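Local coordinates for protein agmatine N-acetyltransferase (Drosophila melanogaster, PDB 7CIW) that catalyses the transfer of the acetyl group from acetyl-CoA to agmatine and, as an arylalkylamine N-acetyltransferase, probably also acylates amines such as dopamine and serotonin, at residues His159-Tyr170 with Pro205-Leu216; Arg70-Lys80 with Cys125-Gln136. The protein carries 1 engineered substitution. All coordinates share one frame; numbering follows the deposited sequence.

Contact 1: residues His159-Tyr170 with Pro205-Leu216; sequences HQLVSVDCTSVY and PHESVQTFVLHL. With COA (coenzyme A), chain B; G0R (N-(4-carbamimidamidobutyl)ethanamide), chain C.
Asp165 and Thr211 illustrate how a polar pair can sit across two antiparallel strands: side by side on one face of the sheet, they are joined by Thr211 OG1 donating to Asp165 OD1 at 2.8 Å, on the anti side of the carboxylate and 32° out of its plane. On the other face Cys166 SG approaches the Phe212 ring obliquely, 3.8 Å from CD1. Val164 is shared: CG1 lies against Phe212 CB, while CG2, anti to the backbone N, reaches the acetyl methyl of N-acetylagmatine (C1, 3.7 Å). Farther on, His206 ND1 receives Val169 N (3.1 Å) close to the imidazole plane, and the Tyr170 ring is sandwiched, with Val169 CG2 over one face and C6A of the CoA adenine over the other. Toward the chain's C terminus the pair opens to solvent: Leu161 CD1 still rests over the face of the His215 ring, 3.5 Å from His215 ND1, but a water links that nitrogen to Gln160 O; a second joins the Leu216 carboxylate, with a weak bond to Gln160 O. Strand 161-166, running into a helix that starts beside CoA and paired with the C-terminal strand, is characteristic of the GNAT fold.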
# COMPACT_ATOMS: atom_id res chain seq x y z
N HIS A 159 6.14 -14.13 9.20
CA HIS A 159 5.24 -14.21 8.05
C HIS A 159 5.88 -15.03 6.94
O HIS A 159 7.09 -14.99 6.72
CB HIS A 159 4.91 -12.82 7.52
CG HIS A 159 4.10 -12.00 8.47
ND1 HIS A 159 2.78 -12.27 8.77
CD2 HIS A 159 4.44 -10.93 9.23
CE1 HIS A 159 2.34 -11.40 9.66
NE2 HIS A 159 3.33 -10.58 9.96
N GLN A 160 5.05 -15.79 6.23
CA GLN A 160 5.52 -16.59 5.11
C GLN A 160 5.19 -15.96 3.76
O GLN A 160 5.53 -16.52 2.72
CB GLN A 160 4.92 -18.00 5.19
CG GLN A 160 5.36 -18.75 6.45
CD GLN A 160 4.51 -19.96 6.73
OE1 GLN A 160 4.24 -20.75 5.83
NE2 GLN A 160 4.06 -20.12 7.97
N LEU A 161 4.57 -14.78 3.77
CA LEU A 161 4.08 -14.19 2.54
C LEU A 161 4.02 -12.68 2.73
O LEU A 161 3.72 -12.20 3.82
CB LEU A 161 2.68 -14.72 2.19
CG LEU A 161 2.19 -14.48 0.76
CD1 LEU A 161 2.95 -15.37 -0.23
CD2 LEU A 161 0.68 -14.71 0.67
N VAL A 162 4.35 -11.95 1.65
CA VAL A 162 4.10 -10.51 1.53
C VAL A 162 3.13 -10.32 0.38
O VAL A 162 3.26 -11.00 -0.65
CB VAL A 162 5.40 -9.72 1.27
CG1 VAL A 162 5.11 -8.22 1.07
CG2 VAL A 162 6.40 -9.92 2.39
N SER A 163 2.16 -9.43 0.54
CA SER A 163 1.23 -9.11 -0.54
C SER A 163 1.16 -7.61 -0.74
O SER A 163 1.46 -6.83 0.17
CB SER A 163 -0.18 -9.66 -0.26
OG SER A 163 -0.69 -9.17 0.98
N VAL A 164 0.76 -7.19 -1.94
CA VAL A 164 0.68 -5.77 -2.25
C VAL A 164 -0.28 -5.56 -3.43
O VAL A 164 -0.23 -6.30 -4.41
CB VAL A 164 2.08 -5.19 -2.54
CG1 VAL A 164 2.77 -5.94 -3.70
CG2 VAL A 164 2.02 -3.68 -2.81
N ASP A 165 -1.20 -4.59 -3.30
CA ASP A 165 -2.11 -4.25 -4.39
C ASP A 165 -1.49 -3.12 -5.21
O ASP A 165 -1.57 -1.95 -4.83
CB ASP A 165 -3.48 -3.81 -3.86
CG ASP A 165 -4.16 -4.86 -3.01
OD1 ASP A 165 -4.03 -6.07 -3.32
OD2 ASP A 165 -4.84 -4.48 -2.03
N CYS A 166 -0.91 -3.46 -6.35
CA CYS A 166 -0.30 -2.46 -7.22
C CYS A 166 -1.39 -1.79 -8.04
O CYS A 166 -1.76 -2.23 -9.13
CB CYS A 166 0.78 -3.08 -8.09
SG CYS A 166 2.18 -3.73 -7.13
N THR A 167 -1.95 -0.72 -7.48
CA THR A 167 -2.89 0.11 -8.21
C THR A 167 -2.20 0.89 -9.32
O THR A 167 -2.87 1.33 -10.26
CB THR A 167 -3.57 1.06 -7.22
OG1 THR A 167 -2.57 1.85 -6.57
CG2 THR A 167 -4.32 0.26 -6.16
N SER A 168 -0.89 1.04 -9.24
CA SER A 168 -0.07 1.77 -10.20
C SER A 168 0.80 0.80 -10.98
O SER A 168 1.40 -0.11 -10.39
CB SER A 168 0.81 2.78 -9.46
OG SER A 168 1.91 3.20 -10.25
N VAL A 169 0.88 0.98 -12.31
CA VAL A 169 1.72 0.10 -13.11
C VAL A 169 3.19 0.25 -12.79
O VAL A 169 3.96 -0.69 -13.02
CB VAL A 169 1.51 0.32 -14.63
CG1 VAL A 169 0.05 0.18 -15.00
CG2 VAL A 169 2.07 1.67 -15.05
N TYR A 170 3.62 1.41 -12.28
CA TYR A 170 5.02 1.55 -11.89
C TYR A 170 5.34 0.67 -10.69
O TYR A 170 6.44 0.12 -10.58
CB TYR A 170 5.33 3.01 -11.59
CG TYR A 170 4.94 3.91 -12.73
CD1 TYR A 170 5.51 3.73 -13.98
CD2 TYR A 170 4.00 4.91 -12.57
CE1 TYR A 170 5.16 4.53 -15.04
CE2 TYR A 170 3.63 5.72 -13.63
CZ TYR A 170 4.22 5.51 -14.87
OH TYR A 170 3.87 6.30 -15.94
N PRO A 205 -1.44 5.59 -17.32
CA PRO A 205 -1.58 4.22 -17.83
C PRO A 205 -2.16 3.21 -16.84
O PRO A 205 -2.12 2.01 -17.12
CB PRO A 205 -0.15 3.85 -18.19
CG PRO A 205 0.68 4.58 -17.14
CD PRO A 205 -0.08 5.84 -16.80
N HIS A 206 -2.68 3.67 -15.71
CA HIS A 206 -3.13 2.76 -14.65
C HIS A 206 -4.53 2.27 -14.97
O HIS A 206 -5.53 2.91 -14.65
CB HIS A 206 -3.09 3.48 -13.31
CG HIS A 206 -1.81 4.23 -13.09
ND1 HIS A 206 -0.59 3.60 -13.00
CD2 HIS A 206 -1.57 5.55 -12.98
CE1 HIS A 206 0.35 4.51 -12.83
NE2 HIS A 206 -0.21 5.70 -12.81
N GLU A 207 -4.59 1.10 -15.60
CA GLU A 207 -5.86 0.52 -16.03
C GLU A 207 -6.42 -0.52 -15.09
O GLU A 207 -7.59 -0.89 -15.24
CB GLU A 207 -5.70 -0.13 -17.41
CG GLU A 207 -5.16 0.76 -18.49
CD GLU A 207 -4.92 -0.01 -19.77
OE1 GLU A 207 -5.88 -0.65 -20.26
OE2 GLU A 207 -3.78 0.01 -20.28
N SER A 208 -5.64 -1.02 -14.13
CA SER A 208 -6.08 -2.12 -13.29
C SER A 208 -5.33 -2.08 -11.97
O SER A 208 -4.27 -1.46 -11.86
CB SER A 208 -5.82 -3.46 -13.96
OG SER A 208 -4.43 -3.62 -14.16
N VAL A 209 -5.89 -2.75 -10.96
CA VAL A 209 -5.15 -3.06 -9.74
C VAL A 209 -4.64 -4.49 -9.87
O VAL A 209 -5.42 -5.43 -10.11
CB VAL A 209 -6.00 -2.84 -8.47
CG1 VAL A 209 -7.37 -3.49 -8.58
CG2 VAL A 209 -5.24 -3.32 -7.20
N GLN A 210 -3.34 -4.66 -9.76
CA GLN A 210 -2.68 -5.95 -9.91
C GLN A 210 -2.08 -6.34 -8.57
O GLN A 210 -1.19 -5.65 -8.06
CB GLN A 210 -1.58 -5.87 -10.97
CG GLN A 210 -2.09 -5.50 -12.34
CD GLN A 210 -0.96 -5.36 -13.31
OE1 GLN A 210 -0.54 -6.34 -13.91
NE2 GLN A 210 -0.44 -4.15 -13.45
N THR A 211 -2.56 -7.45 -8.01
CA THR A 211 -2.09 -7.90 -6.71
C THR A 211 -0.95 -8.89 -6.88
O THR A 211 -1.09 -9.87 -7.62
CB THR A 211 -3.22 -8.52 -5.91
OG1 THR A 211 -4.23 -7.52 -5.71
CG2 THR A 211 -2.73 -8.98 -4.53
N PHE A 212 0.16 -8.64 -6.19
CA PHE A 212 1.35 -9.48 -6.25
C PHE A 212 1.67 -10.00 -4.85
O PHE A 212 1.37 -9.36 -3.84
CB PHE A 212 2.56 -8.69 -6.75
CG PHE A 212 2.51 -8.33 -8.21
CD1 PHE A 212 1.79 -7.22 -8.66
CD2 PHE A 212 3.23 -9.07 -9.13
CE1 PHE A 212 1.78 -6.88 -10.00
CE2 PHE A 212 3.22 -8.74 -10.47
CZ PHE A 212 2.49 -7.65 -10.91
N VAL A 213 2.30 -11.18 -4.81
CA VAL A 213 2.79 -11.75 -3.56
C VAL A 213 4.24 -12.17 -3.71
O VAL A 213 4.73 -12.44 -4.81
CB VAL A 213 1.95 -12.95 -3.08
CG1 VAL A 213 0.50 -12.57 -2.93
CG2 VAL A 213 2.10 -14.12 -4.04
N LEU A 214 4.92 -12.22 -2.57
CA LEU A 214 6.28 -12.74 -2.48
C LEU A 214 6.31 -13.79 -1.38
O LEU A 214 5.88 -13.52 -0.25
CB LEU A 214 7.28 -11.63 -2.16
CG LEU A 214 8.73 -12.10 -2.03
CD1 LEU A 214 9.32 -12.42 -3.41
CD2 LEU A 214 9.57 -11.06 -1.29
N HIS A 215 6.80 -14.98 -1.69
CA HIS A 215 6.90 -16.03 -0.69
C HIS A 215 8.19 -15.87 0.10
O HIS A 215 9.27 -15.77 -0.49
CB HIS A 215 6.84 -17.41 -1.36
CG HIS A 215 5.56 -17.65 -2.09
ND1 HIS A 215 4.48 -18.28 -1.50
CD2 HIS A 215 5.16 -17.32 -3.34
CE1 HIS A 215 3.48 -18.33 -2.36
NE2 HIS A 215 3.87 -17.75 -3.48
N LEU A 216 8.06 -15.83 1.42
CA LEU A 216 9.20 -15.65 2.33
C LEU A 216 9.71 -16.98 2.85
O LEU A 216 8.94 -17.94 2.96
CB LEU A 216 8.81 -14.77 3.51
CG LEU A 216 8.39 -13.36 3.13
CD1 LEU A 216 8.11 -12.56 4.39
CD2 LEU A 216 9.46 -12.68 2.28
OXT LEU A 216 10.90 -17.09 3.19
N1A COA B . 5.78 8.25 -13.14
C2A COA B . 6.57 8.14 -14.25
N3A COA B . 7.66 7.31 -14.24
C4A COA B . 7.97 6.60 -13.15
C5A COA B . 7.19 6.72 -12.06
C6A COA B . 6.09 7.55 -12.07
N6A COA B . 4.97 7.99 -11.15
N7A COA B . 7.68 5.92 -11.07
C8A COA B . 8.77 5.31 -11.54
N9A COA B . 8.94 5.72 -12.81
C1B COA B . 9.87 5.49 -13.76
C2B COA B . 11.22 5.95 -13.17
O2B COA B . 11.43 7.41 -13.33
C3B COA B . 12.15 5.18 -13.76
O3B COA B . 12.43 5.51 -15.15
P3B COA B . 13.64 6.54 -15.63
O7A COA B . 14.81 6.46 -14.67
O8A COA B . 14.05 6.21 -17.07
O9A COA B . 13.03 7.93 -15.60
C4B COA B . 11.43 3.72 -13.89
O4B COA B . 10.12 3.95 -13.93
C5B COA B . 11.82 2.80 -12.76
O5B COA B . 11.80 3.55 -11.56
P1A COA B . 11.67 2.79 -10.07
O1A COA B . 11.22 1.33 -10.17
O2A COA B . 12.98 2.96 -9.31
O3A COA B . 10.46 3.60 -9.32
P2A COA B . 10.48 4.24 -7.80
O4A COA B . 11.43 5.40 -7.74
O5A COA B . 10.78 3.15 -6.80
O6A COA B . 8.93 4.78 -7.70
CBP COA B . 6.73 4.43 -7.06
CCP COA B . 7.89 3.86 -7.83
CDP COA B . 7.09 4.36 -5.54
CEP COA B . 5.46 3.62 -7.34
CAP COA B . 6.51 5.87 -7.54
OAP COA B . 6.06 5.83 -8.87
C9P COA B . 5.47 6.65 -6.71
O9P COA B . 5.71 7.11 -5.64
N8P COA B . 4.16 6.86 -7.30
C7P COA B . 3.12 7.65 -6.61
C6P COA B . 2.36 6.88 -5.44
C5P COA B . 1.94 5.55 -6.01
O5P COA B . 1.29 5.45 -7.01
N4P COA B . 2.40 4.36 -5.23
C3P COA B . 2.15 2.98 -5.63
C2P COA B . 0.67 2.59 -5.57
S1P COA B . 0.77 0.80 -5.88
C10 G0R C . -5.39 4.54 0.37
N12 G0R C . -5.88 5.68 -0.40
C1 G0R C . 1.26 -0.11 -2.15
C2 G0R C . 0.13 0.88 -2.44
C5 G0R C . -2.29 1.27 -3.05
C6 G0R C . -3.25 1.35 -1.87
C7 G0R C . -4.53 2.12 -2.19
C8 G0R C . -4.62 3.54 -1.62
N4 G0R C . -1.18 0.37 -2.77
N9 G0R C . -4.82 3.57 -0.19
N11 G0R C . -5.54 4.52 1.80
O3 G0R C . 0.33 2.04 -2.37
O HOH W 1 4.65 -18.89 1.08
O HOH W 2 7.04 -19.40 1.84
O HOH W 3 -1.28 -1.80 -11.85

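Contact 2: residues Arg70-Lys80 with Cys125-Gln136; sequences RIVAAVVAGPK and CLHVHALGVDPQ. With G0R (N-(4-carbamimidamidobutyl)ethanamide), chain C; COA (coenzyme A), chain B.
Lys80 and His127 cross obliquely on one face of this antiparallel pair, the lysine methylenes running past the base of the imidazole with CD 4.0 Å from His127 CB. Lys80 CG sits between its backbone N and carbonyl carbon (chi1 68°), and from there the extended chain carries NZ to a salt bridge with Glu111, while His127 ND1 is hydrogen-bonded to Ser163. With an alanine here, Glu111 would probably be left without its positive mate and His127 would lose the methylenes that pass its CB and ND1. His127 in turn sets CD2 over the rim of the His129 ring, 3.2 Å above its plane. His129 belongs to a classic beta bulge: it and Ala130 both face Val76, whose carbonyl oxygen accepts from His129 N at 2.7 Å and from Ala130 N at 3.1 Å. On the opposite face Val75 and Val128 meet at about a right angle, CG2 to CG1 at 3.7 Å. Arg70 and Asp134 also cross nearly perpendicularly at the far end, where a salt bridge joins NH2 to OD2 (2.9 Å) with the flat groups turned 33° apart; Asp134 OD1 meanwhile takes Gln136 N in an Asx turn. Beyond the bulge the backbone turns its polar groups to the ligands: Leu131 O receives CoA N4P (2.7 Å), Val133 N binds O9P (2.9 Å), and Leu131 N makes a weak bond to the acetyl oxygen of N-acetylagmatine. A bulged strand that pairs with pantetheine almost like another strand is a hallmark of the GNAT acetyl-CoA site.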
# COMPACT_ATOMS: atom_id res chain seq x y z
N ARG A 70 14.85 14.81 6.01
CA ARG A 70 13.62 14.92 5.24
C ARG A 70 13.24 13.55 4.70
O ARG A 70 14.09 12.83 4.17
CB ARG A 70 13.79 15.92 4.10
CG ARG A 70 12.65 16.00 3.11
CD ARG A 70 12.81 17.22 2.20
NE ARG A 70 12.69 16.88 0.78
CZ ARG A 70 12.09 17.65 -0.13
NH1 ARG A 70 11.56 18.81 0.24
NH2 ARG A 70 12.03 17.27 -1.40
N ILE A 71 11.97 13.19 4.84
CA ILE A 71 11.49 11.93 4.28
C ILE A 71 11.37 12.08 2.77
O ILE A 71 10.72 13.01 2.27
CB ILE A 71 10.15 11.51 4.90
CG1 ILE A 71 10.32 11.24 6.39
CG2 ILE A 71 9.57 10.29 4.17
CD1 ILE A 71 9.00 11.17 7.15
N VAL A 72 12.01 11.17 2.03
CA VAL A 72 11.95 11.16 0.57
C VAL A 72 11.28 9.92 0.02
O VAL A 72 11.05 9.84 -1.19
CB VAL A 72 13.36 11.34 -0.04
CG1 VAL A 72 13.89 12.73 0.27
CG2 VAL A 72 14.33 10.29 0.48
N ALA A 73 10.95 8.95 0.87
CA ALA A 73 10.22 7.77 0.44
C ALA A 73 9.64 7.10 1.68
O ALA A 73 10.15 7.27 2.79
CB ALA A 73 11.13 6.79 -0.33
N ALA A 74 8.56 6.35 1.50
CA ALA A 74 7.92 5.71 2.64
C ALA A 74 7.18 4.46 2.21
O ALA A 74 6.67 4.38 1.09
CB ALA A 74 6.94 6.66 3.34
N VAL A 75 7.10 3.50 3.12
CA VAL A 75 6.29 2.30 2.93
C VAL A 75 5.50 2.04 4.21
O VAL A 75 6.01 2.21 5.32
CB VAL A 75 7.16 1.09 2.52
CG1 VAL A 75 8.17 0.71 3.63
CG2 VAL A 75 6.29 -0.11 2.08
N VAL A 76 4.23 1.70 4.05
CA VAL A 76 3.35 1.40 5.17
C VAL A 76 2.86 -0.03 4.96
O VAL A 76 2.32 -0.35 3.90
CB VAL A 76 2.17 2.38 5.24
CG1 VAL A 76 1.15 1.93 6.29
CG2 VAL A 76 2.66 3.78 5.54
N ALA A 77 3.07 -0.88 5.96
CA ALA A 77 2.66 -2.28 5.85
C ALA A 77 2.05 -2.71 7.18
O ALA A 77 2.32 -2.12 8.23
CB ALA A 77 3.84 -3.18 5.48
N GLY A 78 1.22 -3.74 7.12
CA GLY A 78 0.66 -4.31 8.33
C GLY A 78 0.16 -5.72 8.13
O GLY A 78 0.00 -6.20 7.01
N PRO A 79 -0.11 -6.41 9.24
CA PRO A 79 -0.50 -7.82 9.17
C PRO A 79 -1.95 -8.03 8.76
O PRO A 79 -2.82 -7.18 8.98
CB PRO A 79 -0.28 -8.30 10.61
CG PRO A 79 -0.68 -7.09 11.41
CD PRO A 79 -0.14 -5.90 10.62
N LYS A 80 -2.21 -9.21 8.18
CA LYS A 80 -3.58 -9.65 7.97
C LYS A 80 -3.63 -11.16 8.09
O LYS A 80 -2.63 -11.86 7.93
CB LYS A 80 -4.13 -9.18 6.61
CG LYS A 80 -3.49 -9.82 5.40
CD LYS A 80 -4.05 -9.18 4.11
CE LYS A 80 -3.55 -9.91 2.88
NZ LYS A 80 -4.02 -9.24 1.62
N CYS A 125 -0.23 -12.86 6.55
CA CYS A 125 0.50 -12.22 5.48
C CYS A 125 0.85 -10.81 5.92
O CYS A 125 0.10 -10.19 6.67
CB CYS A 125 -0.33 -12.22 4.18
SG CYS A 125 0.47 -11.55 2.70
N LEU A 126 2.02 -10.32 5.49
CA LEU A 126 2.35 -8.92 5.68
C LEU A 126 1.94 -8.16 4.43
O LEU A 126 2.50 -8.38 3.36
CB LEU A 126 3.85 -8.75 5.97
CG LEU A 126 4.32 -7.35 6.36
CD1 LEU A 126 3.50 -6.78 7.50
CD2 LEU A 126 5.78 -7.41 6.76
N HIS A 127 0.97 -7.27 4.57
CA HIS A 127 0.43 -6.55 3.42
C HIS A 127 0.98 -5.14 3.34
O HIS A 127 0.95 -4.40 4.33
CB HIS A 127 -1.10 -6.51 3.52
CG HIS A 127 -1.76 -5.96 2.30
ND1 HIS A 127 -1.97 -6.71 1.16
CD2 HIS A 127 -2.23 -4.72 2.02
CE1 HIS A 127 -2.56 -5.97 0.24
NE2 HIS A 127 -2.72 -4.75 0.73
N VAL A 128 1.45 -4.75 2.16
CA VAL A 128 1.96 -3.39 1.94
C VAL A 128 0.79 -2.50 1.54
O VAL A 128 0.21 -2.65 0.46
CB VAL A 128 3.07 -3.37 0.88
CG1 VAL A 128 3.50 -1.94 0.58
CG2 VAL A 128 4.25 -4.21 1.37
N HIS A 129 0.43 -1.56 2.43
CA HIS A 129 -0.71 -0.67 2.23
C HIS A 129 -0.36 0.60 1.47
O HIS A 129 -1.26 1.20 0.85
CB HIS A 129 -1.32 -0.28 3.59
CG HIS A 129 -1.97 -1.42 4.30
ND1 HIS A 129 -3.12 -2.02 3.84
CD2 HIS A 129 -1.61 -2.10 5.42
CE1 HIS A 129 -3.46 -3.00 4.66
NE2 HIS A 129 -2.55 -3.08 5.61
N ALA A 130 0.89 1.04 1.48
CA ALA A 130 1.25 2.26 0.77
C ALA A 130 2.74 2.27 0.48
O ALA A 130 3.53 1.81 1.30
CB ALA A 130 0.87 3.50 1.59
N LEU A 131 3.10 2.76 -0.71
CA LEU A 131 4.49 2.91 -1.13
C LEU A 131 4.58 4.18 -1.96
O LEU A 131 3.87 4.30 -2.96
CB LEU A 131 4.95 1.71 -1.94
CG LEU A 131 6.40 1.77 -2.38
CD1 LEU A 131 7.32 1.57 -1.20
CD2 LEU A 131 6.65 0.71 -3.45
N GLY A 132 5.46 5.11 -1.57
CA GLY A 132 5.63 6.34 -2.33
C GLY A 132 7.05 6.84 -2.26
O GLY A 132 7.75 6.63 -1.26
N VAL A 133 7.50 7.47 -3.35
CA VAL A 133 8.84 8.04 -3.48
C VAL A 133 8.70 9.46 -3.99
O VAL A 133 7.92 9.71 -4.92
CB VAL A 133 9.73 7.20 -4.42
CG1 VAL A 133 11.08 7.87 -4.61
CG2 VAL A 133 9.94 5.80 -3.87
N ASP A 134 9.44 10.40 -3.38
CA ASP A 134 9.53 11.77 -3.86
C ASP A 134 9.88 11.77 -5.35
O ASP A 134 10.83 11.08 -5.75
CB ASP A 134 10.59 12.51 -3.05
CG ASP A 134 10.66 14.01 -3.34
OD1 ASP A 134 10.67 14.44 -4.51
OD2 ASP A 134 10.78 14.78 -2.36
N PRO A 135 9.15 12.50 -6.18
CA PRO A 135 9.46 12.51 -7.63
C PRO A 135 10.91 12.83 -7.94
O PRO A 135 11.45 12.29 -8.91
CB PRO A 135 8.51 13.60 -8.16
CG PRO A 135 7.38 13.61 -7.19
CD PRO A 135 8.00 13.35 -5.86
N GLN A 136 11.56 13.65 -7.12
CA GLN A 136 12.96 13.98 -7.36
C GLN A 136 13.90 12.81 -7.10
O GLN A 136 15.06 12.86 -7.51
CB GLN A 136 13.37 15.16 -6.49
CG GLN A 136 12.83 16.48 -6.98
CD GLN A 136 13.46 17.66 -6.28
OE1 GLN A 136 13.54 17.70 -5.05
NE2 GLN A 136 13.92 18.64 -7.06
C10 G0R C . -5.39 4.54 0.37
N12 G0R C . -5.88 5.68 -0.40
C1 G0R C . 1.26 -0.11 -2.15
C2 G0R C . 0.13 0.88 -2.44
C5 G0R C . -2.29 1.27 -3.05
C6 G0R C . -3.25 1.35 -1.87
C7 G0R C . -4.53 2.12 -2.19
C8 G0R C . -4.62 3.54 -1.62
N4 G0R C . -1.18 0.37 -2.77
N9 G0R C . -4.82 3.57 -0.19
N11 G0R C . -5.54 4.52 1.80
O3 G0R C . 0.33 2.04 -2.37
N1A COA B . 5.78 8.25 -13.14
C2A COA B . 6.57 8.14 -14.25
N3A COA B . 7.66 7.31 -14.24
C4A COA B . 7.97 6.60 -13.15
C5A COA B . 7.19 6.72 -12.06
C6A COA B . 6.09 7.55 -12.07
N6A COA B . 4.97 7.99 -11.15
N7A COA B . 7.68 5.92 -11.07
C8A COA B . 8.77 5.31 -11.54
N9A COA B . 8.94 5.72 -12.81
C1B COA B . 9.87 5.49 -13.76
C2B COA B . 11.22 5.95 -13.17
O2B COA B . 11.43 7.41 -13.33
C3B COA B . 12.15 5.18 -13.76
O3B COA B . 12.43 5.51 -15.15
P3B COA B . 13.64 6.54 -15.63
O7A COA B . 14.81 6.46 -14.67
O8A COA B . 14.05 6.21 -17.07
O9A COA B . 13.03 7.93 -15.60
C4B COA B . 11.43 3.72 -13.89
O4B COA B . 10.12 3.95 -13.93
C5B COA B . 11.82 2.80 -12.76
O5B COA B . 11.80 3.55 -11.56
P1A COA B . 11.67 2.79 -10.07
O1A COA B . 11.22 1.33 -10.17
O2A COA B . 12.98 2.96 -9.31
O3A COA B . 10.46 3.60 -9.32
P2A COA B . 10.48 4.24 -7.80
O4A COA B . 11.43 5.40 -7.74
O5A COA B . 10.78 3.15 -6.80
O6A COA B . 8.93 4.78 -7.70
CBP COA B . 6.73 4.43 -7.06
CCP COA B . 7.89 3.86 -7.83
CDP COA B . 7.09 4.36 -5.54
CEP COA B . 5.46 3.62 -7.34
CAP COA B . 6.51 5.87 -7.54
OAP COA B . 6.06 5.83 -8.87
C9P COA B . 5.47 6.65 -6.71
O9P COA B . 5.71 7.11 -5.64
N8P COA B . 4.16 6.86 -7.30
C7P COA B . 3.12 7.65 -6.61
C6P COA B . 2.36 6.88 -5.44
C5P COA B . 1.94 5.55 -6.01
O5P COA B . 1.29 5.45 -7.01
N4P COA B . 2.40 4.36 -5.23
C3P COA B . 2.15 2.98 -5.63
C2P COA B . 0.67 2.59 -5.57
S1P COA B . 0.77 0.80 -5.88
O HOH W 4 11.99 19.14 -3.39
O HOH W 5 -3.46 -4.97 7.47

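Overall arrangement
From the N terminus, strand 70-80 is followed by a run of helices before strand 125-133 returns beside it, so contact 2 closes a largely helical loop. The chain then crosses through helix 142-156 to strand 161-166, and after helix 169-177 and strand 181-187 the C-terminal strand 208-215 comes back to close contact 1. The two loops are thus in series, neither nesting nor crossing. The crossover sets strands 125-133 and 161-166 parallel and adjacent, where Ser163 O and Val128 N, 2.9 Å apart, are probably hydrogen-bonded. Four strands that lie next to one another in one mixed sheet are joined in this way, and both contacts touch CoA and N-acetylagmatine.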